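Local structure of putative tagatose-6-phosphate ketose/aldose isomerase (Escherichia coli, 3C3J) at residues G217-K225 / A305-A313; G169-T177 / E241-L249. The protein is a protein of the SIS family, built from two SIS domains in one chain. All coordinates share one frame; numbering follows the deposited sequence.

Contact 1 (G217-K225 / A305-A313)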
loop_
_atom_site.group_PDB
_atom_site.type_symbol
_atom_site.label_atom_id
_atom_site.label_comp_id
_atom_site.label_asym_id
_atom_site.label_seq_id
_atom_site.Cartn_x
_atom_site.Cartn_y
_atom_site.Cartn_z
ATOM N N GLY A 217 13.487 -0.206 26.723
ATOM C CA GLY A 217 12.423 -0.536 25.790
ATOM C C GLY A 217 12.136 0.515 24.729
ATOM O O GLY A 217 11.114 0.420 24.068
ATOM N N VAL A 218 13.014 1.519 24.610
ATOM C CA VAL A 218 13.029 2.511 23.505
ATOM C C VAL A 218 11.932 3.582 23.537
ATOM O O VAL A 218 12.243 4.773 23.668
ATOM C CB VAL A 218 13.038 1.826 22.112
ATOM C CG1 VAL A 218 13.332 2.876 21.015
ATOM C CG2 VAL A 218 14.086 0.691 22.099
ATOM N N PHE A 219 10.678 3.179 23.332
ATOM C CA PHE A 219 9.535 4.048 23.596
ATOM C C PHE A 219 8.981 3.745 24.995
ATOM O O PHE A 219 8.232 4.560 25.531
ATOM C CB PHE A 219 8.421 3.885 22.559
ATOM C CG PHE A 219 8.890 4.011 21.121
ATOM C CD1 PHE A 219 9.797 4.981 20.755
ATOM C CD2 PHE A 219 8.395 3.167 20.140
ATOM C CE1 PHE A 219 10.239 5.098 19.435
ATOM C CE2 PHE A 219 8.853 3.271 18.805
ATOM C CZ PHE A 219 9.759 4.234 18.475
ATOM N N GLY A 220 9.320 2.581 25.563
ATOM C CA GLY A 220 8.907 2.225 26.931
ATOM C C GLY A 220 7.983 1.032 26.974
ATOM O O GLY A 220 7.755 0.380 25.959
ATOM N N TYR A 221 7.446 0.745 28.161
ATOM C CA TYR A 221 6.597 -0.433 28.380
ATOM C C TYR A 221 5.171 -0.126 28.869
ATOM O O TYR A 221 4.586 -0.902 29.638
ATOM C CB TYR A 221 7.275 -1.390 29.358
ATOM C CG TYR A 221 8.664 -1.835 28.922
ATOM C CD1 TYR A 221 8.837 -2.634 27.789
ATOM C CD2 TYR A 221 9.796 -1.485 29.661
ATOM C CE1 TYR A 221 10.096 -3.059 27.398
ATOM C CE2 TYR A 221 11.048 -1.889 29.278
ATOM C CZ TYR A 221 11.200 -2.683 28.146
ATOM O OH TYR A 221 12.437 -3.105 27.761
ATOM N N ALA A 222 4.597 0.972 28.406
ATOM C CA ALA A 222 3.209 1.314 28.727
ATOM C C ALA A 222 2.233 0.284 28.162
ATOM O O ALA A 222 2.540 -0.418 27.199
ATOM C CB ALA A 222 2.871 2.724 28.226
ATOM N N PRO A 223 1.038 0.180 28.758
ATOM C CA PRO A 223 0.102 -0.853 28.343
ATOM C C PRO A 223 -0.699 -0.484 27.069
ATOM O O PRO A 223 -1.924 -0.620 27.024
ATOM C CB PRO A 223 -0.792 -0.990 29.566
ATOM C CG PRO A 223 -0.808 0.404 30.167
ATOM C CD PRO A 223 0.525 0.994 29.878
ATOM N N TRP A 224 -0.004 -0.045 26.029
ATOM C CA TRP A 224 -0.675 0.206 24.758
ATOM C C TRP A 224 -1.137 -1.114 24.133
ATOM O O TRP A 224 -0.527 -2.168 24.353
ATOM C CB TRP A 224 0.219 1.000 23.788
ATOM C CG TRP A 224 1.657 0.738 23.946
ATOM C CD1 TRP A 224 2.284 -0.457 23.816
ATOM C CD2 TRP A 224 2.655 1.683 24.307
ATOM N NE1 TRP A 224 3.615 -0.319 24.057
ATOM C CE2 TRP A 224 3.876 0.989 24.360
ATOM C CE3 TRP A 224 2.639 3.052 24.578
ATOM C CZ2 TRP A 224 5.075 1.610 24.673
ATOM C CZ3 TRP A 224 3.830 3.675 24.899
ATOM C CH2 TRP A 224 5.028 2.955 24.947
ATOM N N LYS A 225 -2.241 -1.032 23.395
ATOM C CA LYS A 225 -2.836 -2.142 22.657
ATOM C C LYS A 225 -2.748 -1.948 21.133
ATOM O O LYS A 225 -2.998 -2.882 20.358
ATOM C CB LYS A 225 -4.319 -2.228 22.989
ATOM C CG LYS A 225 -4.611 -2.492 24.467
ATOM C CD LYS A 225 -4.452 -3.946 24.816
ATOM C CE LYS A 225 -5.137 -4.263 26.170
ATOM N NZ LYS A 225 -6.590 -3.886 26.171
ATOM N N ALA A 305 -4.624 9.825 21.996
ATOM C CA ALA A 305 -3.707 8.689 22.063
ATOM C C ALA A 305 -3.135 8.538 23.476
ATOM O O ALA A 305 -3.023 9.521 24.212
ATOM C CB ALA A 305 -2.572 8.864 21.059
HETATM N N MSE A 306 -2.772 7.313 23.847
HETATM C CA MSE A 306 -1.993 7.088 25.061
HETATM C C MSE A 306 -0.699 7.869 25.015
HETATM O O MSE A 306 -0.282 8.428 26.023
HETATM C CB MSE A 306 -1.672 5.609 25.241
HETATM C CG MSE A 306 -0.881 5.266 26.518
HETATM SE SE MSE A 306 -0.758 3.305 26.802
HETATM C CE MSE A 306 -2.473 3.021 27.750
ATOM N N ARG A 307 -0.049 7.879 23.843
ATOM C CA ARG A 307 1.216 8.590 23.650
ATOM C C ARG A 307 1.436 8.902 22.173
ATOM O O ARG A 307 1.142 8.054 21.327
ATOM C CB ARG A 307 2.396 7.754 24.171
ATOM C CG ARG A 307 3.671 8.564 24.380
ATOM C CD ARG A 307 4.734 7.812 25.161
ATOM N NE ARG A 307 4.247 7.417 26.487
ATOM C CZ ARG A 307 4.843 6.548 27.303
ATOM N NH1 ARG A 307 5.992 5.968 26.965
ATOM N NH2 ARG A 307 4.285 6.258 28.482
ATOM N N VAL A 308 1.953 10.101 21.890
ATOM C CA VAL A 308 2.355 10.523 20.546
ATOM C C VAL A 308 3.835 10.868 20.602
ATOM O O VAL A 308 4.233 11.763 21.345
ATOM C CB VAL A 308 1.567 11.729 20.017
ATOM C CG1 VAL A 308 2.041 12.115 18.562
ATOM C CG2 VAL A 308 0.041 11.444 20.034
ATOM N N ILE A 309 4.654 10.141 19.832
ATOM C CA ILE A 309 6.108 10.339 19.800
ATOM C C ILE A 309 6.506 10.806 18.403
ATOM O O ILE A 309 6.183 10.156 17.429
ATOM C CB ILE A 309 6.880 9.032 20.121
ATOM C CG1 ILE A 309 6.521 8.494 21.499
ATOM C CG2 ILE A 309 8.397 9.212 20.019
ATOM C CD1 ILE A 309 7.233 7.193 21.814
ATOM N N ALA A 310 7.175 11.950 18.333
ATOM C CA ALA A 310 7.784 12.453 17.113
ATOM C C ALA A 310 9.257 12.088 17.144
ATOM O O ALA A 310 9.947 12.345 18.146
ATOM C CB ALA A 310 7.640 13.940 17.022
ATOM N N ILE A 311 9.744 11.517 16.045
ATOM C CA ILE A 311 11.173 11.307 15.839
ATOM C C ILE A 311 11.626 12.240 14.710
ATOM O O ILE A 311 11.082 12.190 13.611
ATOM C CB ILE A 311 11.517 9.826 15.523
ATOM C CG1 ILE A 311 10.885 8.884 16.562
ATOM C CG2 ILE A 311 13.022 9.626 15.483
ATOM C CD1 ILE A 311 11.104 7.397 16.274
ATOM N N ALA A 312 12.583 13.127 15.002
ATOM C CA ALA A 312 13.005 14.155 14.048
ATOM C C ALA A 312 14.465 14.553 14.190
ATOM O O ALA A 312 15.033 14.477 15.282
ATOM C CB ALA A 312 12.112 15.400 14.159
ATOM N N ALA A 313 15.040 15.027 13.081
ATOM C CA ALA A 313 16.384 15.594 13.060
ATOM C C ALA A 313 16.449 16.950 13.764
ATOM O O ALA A 313 17.428 17.243 14.412
ATOM C CB ALA A 313 16.867 15.738 11.647
#
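The guanidinium of Arg307 is turned nearly perpendicular to the Trp224 indole, 79° between the planes, so this is an edge-on approach and not a stack. Trp224 CZ3 lies over one guanidinium face, while Arg307 NH1 comes to the rim of the indole near its plane, 3.8 Å from Trp224 CH2. The setting is the second SIS domain, an alpha-beta-alpha fold with a parallel sheet: the loop 217-225, which leads into strand 226-231, runs alongside strand 307-312 in the reverse direction. Arg307 and Ile309, two apart on the strand, both point toward the loop. The Arg307 chain leaves with CG anti to the backbone N (chi1 -163°) and bends at chi3, which brings NH1 within 3.0 Å of Phe219 O, in the guanidinium plane. Just before the strand begins, selenomethionine Met306 makes an oblique Met-aromatic contact, its SE 5.2 Å from the centroid of the six-membered ring of Trp224. Met306 CE turns to Pro223, the centre of an inverse gamma turn. Farther along, Phe219 packs on Ile311 and on Phe349 of helix 335-356. Ile309 CD1 touches the Phe219 ring obliquely, 3.5 Å from Phe219 CD1.

Contact 2 (G169-T177 / E241-L249); sequences GFAMTSSIT and ESALKVLEL
A buried, water-bridged contact joins the two SIS domains: the 169-177 segment, running into helix 174-187 of the first, lies against helix 235-249 of the second. No direct hydrogen bond crosses it, and the polar link runs through two waters. One water donates to Met172 O and to Glu241 OE2, the latter at 2.7 Å. The other accepts from Met172 N and from Lys245 NZ, and donates to Glu248 OE1, so both backbone polar atoms of Met172 are tied to the helix. Glu241, Lys245 and Glu248 form a salt-bridge network along one helical face. Lys245 NZ bonds Glu241 OE2 at 2.6 Å on the syn side, 19° out of the carboxylate plane, whereas its bond to Glu248 OE1 is weak, at 3.4 Å. Bends at chi2 and chi4 (-69° and -63°) fold the lysine chain back so that its amino group reaches both acids. Ala171 CB fits between Lys245 CE, Glu248 OE1 and Leu249 CD2, the last 3.6 Å away. Phe170 brings its ring edge to Glu248 CB, 3.8 Å from Phe170 CE2. Around the contact, helix 63-79 meets Ile176, Glu241 and Lys245, helix 335-356 touches Thr173 and Glu241, and Val246 packs on Ile227 and Tyr229 of strand 226-231.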
loop_
_atom_site.group_PDB
_atom_site.type_symbol
_atom_site.label_atom_id
_atom_site.label_comp_id
_atom_site.label_asym_id
_atom_site.label_seq_id
_atom_site.Cartn_x
_atom_site.Cartn_y
_atom_site.Cartn_z
ATOM N N GLY A 169 17.355 -14.619 12.982
ATOM C CA GLY A 169 16.064 -14.191 13.533
ATOM C C GLY A 169 14.957 -14.313 12.506
ATOM O O GLY A 169 15.174 -14.043 11.316
ATOM N N PHE A 170 13.784 -14.759 12.966
ATOM C CA PHE A 170 12.542 -14.774 12.190
ATOM C C PHE A 170 12.299 -13.431 11.467
ATOM O O PHE A 170 12.002 -13.382 10.272
ATOM C CB PHE A 170 11.370 -15.044 13.167
ATOM C CG PHE A 170 10.019 -14.884 12.564
ATOM C CD1 PHE A 170 9.566 -15.791 11.628
ATOM C CD2 PHE A 170 9.182 -13.840 12.944
ATOM C CE1 PHE A 170 8.303 -15.650 11.064
ATOM C CE2 PHE A 170 7.931 -13.693 12.393
ATOM C CZ PHE A 170 7.486 -14.589 11.456
ATOM N N ALA A 171 12.389 -12.361 12.241
ATOM C CA ALA A 171 12.163 -11.007 11.772
ATOM C C ALA A 171 13.447 -10.470 11.140
ATOM O O ALA A 171 14.483 -10.411 11.801
ATOM C CB ALA A 171 11.735 -10.138 12.927
HETATM N N MSE A 172 13.362 -10.046 9.882
HETATM C CA MSE A 172 14.514 -9.517 9.153
HETATM C C MSE A 172 14.896 -8.147 9.685
HETATM O O MSE A 172 14.034 -7.304 9.897
HETATM C CB MSE A 172 14.188 -9.386 7.674
HETATM C CG MSE A 172 13.985 -10.691 6.939
HETATM SE SE MSE A 172 13.354 -10.307 5.097
HETATM C CE MSE A 172 14.896 -9.318 4.359
ATOM N N THR A 173 16.184 -7.934 9.909
ATOM C CA THR A 173 16.707 -6.634 10.346
ATOM C C THR A 173 17.881 -6.252 9.428
ATOM O O THR A 173 17.703 -5.468 8.460
ATOM C CB THR A 173 17.102 -6.651 11.854
ATOM O OG1 THR A 173 18.127 -7.622 12.106
ATOM C CG2 THR A 173 15.869 -6.953 12.736
ATOM N N SER A 174 19.065 -6.794 9.698
ATOM C CA SER A 174 20.242 -6.435 8.866
ATOM C C SER A 174 20.110 -6.855 7.403
ATOM O O SER A 174 20.713 -6.230 6.531
ATOM C CB SER A 174 21.564 -6.975 9.447
ATOM O OG SER A 174 21.702 -8.379 9.315
ATOM N N SER A 175 19.343 -7.901 7.115
ATOM C CA SER A 175 19.138 -8.327 5.713
ATOM C C SER A 175 18.430 -7.196 4.930
ATOM O O SER A 175 18.948 -6.705 3.918
ATOM C CB SER A 175 18.358 -9.638 5.647
ATOM O OG SER A 175 17.168 -9.561 6.406
ATOM N N ILE A 176 17.297 -6.740 5.447
ATOM C CA ILE A 176 16.534 -5.695 4.785
ATOM C C ILE A 176 17.339 -4.382 4.655
ATOM O O ILE A 176 17.443 -3.833 3.574
ATOM C CB ILE A 176 15.113 -5.458 5.405
ATOM C CG1 ILE A 176 14.400 -4.304 4.681
ATOM C CG2 ILE A 176 15.141 -5.161 6.897
ATOM C CD1 ILE A 176 14.680 -2.937 5.189
ATOM N N THR A 177 17.908 -3.883 5.742
ATOM C CA THR A 177 18.633 -2.611 5.669
ATOM C C THR A 177 19.875 -2.705 4.757
ATOM O O THR A 177 20.170 -1.762 3.995
ATOM C CB THR A 177 18.967 -2.051 7.063
ATOM O OG1 THR A 177 19.808 -2.984 7.770
ATOM C CG2 THR A 177 17.639 -1.717 7.839
ATOM N N GLU A 241 7.151 -1.339 7.530
ATOM C CA GLU A 241 8.123 -2.286 8.101
ATOM C C GLU A 241 8.134 -2.254 9.638
ATOM O O GLU A 241 8.229 -3.305 10.296
ATOM C CB GLU A 241 9.519 -1.951 7.558
ATOM C CG GLU A 241 10.709 -2.714 8.160
ATOM C CD GLU A 241 10.520 -4.230 8.272
ATOM O OE1 GLU A 241 9.612 -4.808 7.612
ATOM O OE2 GLU A 241 11.324 -4.844 9.014
ATOM N N SER A 242 8.095 -1.041 10.194
ATOM C CA SER A 242 8.052 -0.832 11.631
ATOM C C SER A 242 6.826 -1.487 12.243
ATOM O O SER A 242 6.925 -2.167 13.265
ATOM C CB SER A 242 8.086 0.658 11.950
ATOM O OG SER A 242 9.295 1.245 11.525
ATOM N N ALA A 243 5.676 -1.300 11.611
ATOM C CA ALA A 243 4.439 -1.911 12.091
ATOM C C ALA A 243 4.555 -3.440 12.022
ATOM O O ALA A 243 4.201 -4.116 12.967
ATOM C CB ALA A 243 3.237 -1.388 11.303
ATOM N N LEU A 244 5.064 -3.981 10.909
ATOM C CA LEU A 244 5.139 -5.431 10.769
ATOM C C LEU A 244 6.074 -6.054 11.830
ATOM O O LEU A 244 5.783 -7.130 12.369
ATOM C CB LEU A 244 5.603 -5.817 9.368
ATOM C CG LEU A 244 5.600 -7.329 9.123
ATOM C CD1 LEU A 244 4.210 -7.934 9.406
ATOM C CD2 LEU A 244 6.097 -7.618 7.707
ATOM N N LYS A 245 7.186 -5.390 12.133
ATOM C CA LYS A 245 8.099 -5.884 13.164
ATOM C C LYS A 245 7.405 -6.072 14.518
ATOM O O LYS A 245 7.574 -7.109 15.153
ATOM C CB LYS A 245 9.311 -4.963 13.344
ATOM C CG LYS A 245 10.400 -5.169 12.341
ATOM C CD LYS A 245 11.057 -6.492 12.574
ATOM C CE LYS A 245 11.792 -6.948 11.362
ATOM N NZ LYS A 245 10.960 -7.199 10.138
ATOM N N VAL A 246 6.635 -5.070 14.935
ATOM C CA VAL A 246 5.854 -5.114 16.190
ATOM C C VAL A 246 4.896 -6.269 16.191
ATOM O O VAL A 246 4.748 -7.006 17.171
ATOM C CB VAL A 246 4.926 -3.864 16.311
ATOM C CG1 VAL A 246 3.778 -4.101 17.353
ATOM C CG2 VAL A 246 5.731 -2.676 16.619
ATOM N N LEU A 247 4.212 -6.408 15.072
ATOM C CA LEU A 247 3.208 -7.421 14.929
ATOM C C LEU A 247 3.860 -8.801 15.012
ATOM O O LEU A 247 3.424 -9.638 15.794
ATOM C CB LEU A 247 2.482 -7.218 13.620
ATOM C CG LEU A 247 1.135 -7.855 13.496
ATOM C CD1 LEU A 247 0.076 -7.164 14.373
ATOM C CD2 LEU A 247 0.790 -7.790 11.988
ATOM N N GLU A 248 4.930 -9.004 14.248
ATOM C CA GLU A 248 5.648 -10.280 14.226
ATOM C C GLU A 248 6.179 -10.652 15.607
ATOM O O GLU A 248 5.924 -11.753 16.130
ATOM C CB GLU A 248 6.852 -10.182 13.292
ATOM C CG GLU A 248 6.505 -10.227 11.870
ATOM C CD GLU A 248 7.702 -10.131 10.976
ATOM O OE1 GLU A 248 8.748 -9.548 11.359
ATOM O OE2 GLU A 248 7.582 -10.629 9.848
ATOM N N LEU A 249 6.957 -9.745 16.182
ATOM C CA LEU A 249 7.722 -10.085 17.381
ATOM C C LEU A 249 6.829 -10.205 18.631
ATOM O O LEU A 249 7.192 -10.902 19.600
ATOM C CB LEU A 249 8.873 -9.097 17.576
ATOM C CG LEU A 249 9.965 -9.177 16.500
ATOM C CD1 LEU A 249 11.075 -8.207 16.794
ATOM C CD2 LEU A 249 10.534 -10.606 16.322
HETATM O O HOH W 1 13.772 -4.444 10.040
HETATM O O HOH W 2 10.550 -9.640 8.708
#

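In the fold
The two contacts have centres about 18 Å apart and nearest atoms about 7 Å apart. Contact 1 joins two parts of the second SIS domain, its centre about 21 Å from that of the chain; contact 2 joins the two domains, its centre about 9 Å from the same point. Their segments alternate along the chain. Strand 226-231 relates them: it follows the 217-225 loop of contact 1, and its Ile227 and Tyr229 pack on Val246 of contact 2. Helix 335-356 meets both, through Gln353 and Phe342 at contact 1 and through Gln347 and Leu343 at contact 2. The second subunit packs on Leu244, Leu247 and Glu248 of contact 2, but does not touch contact 1.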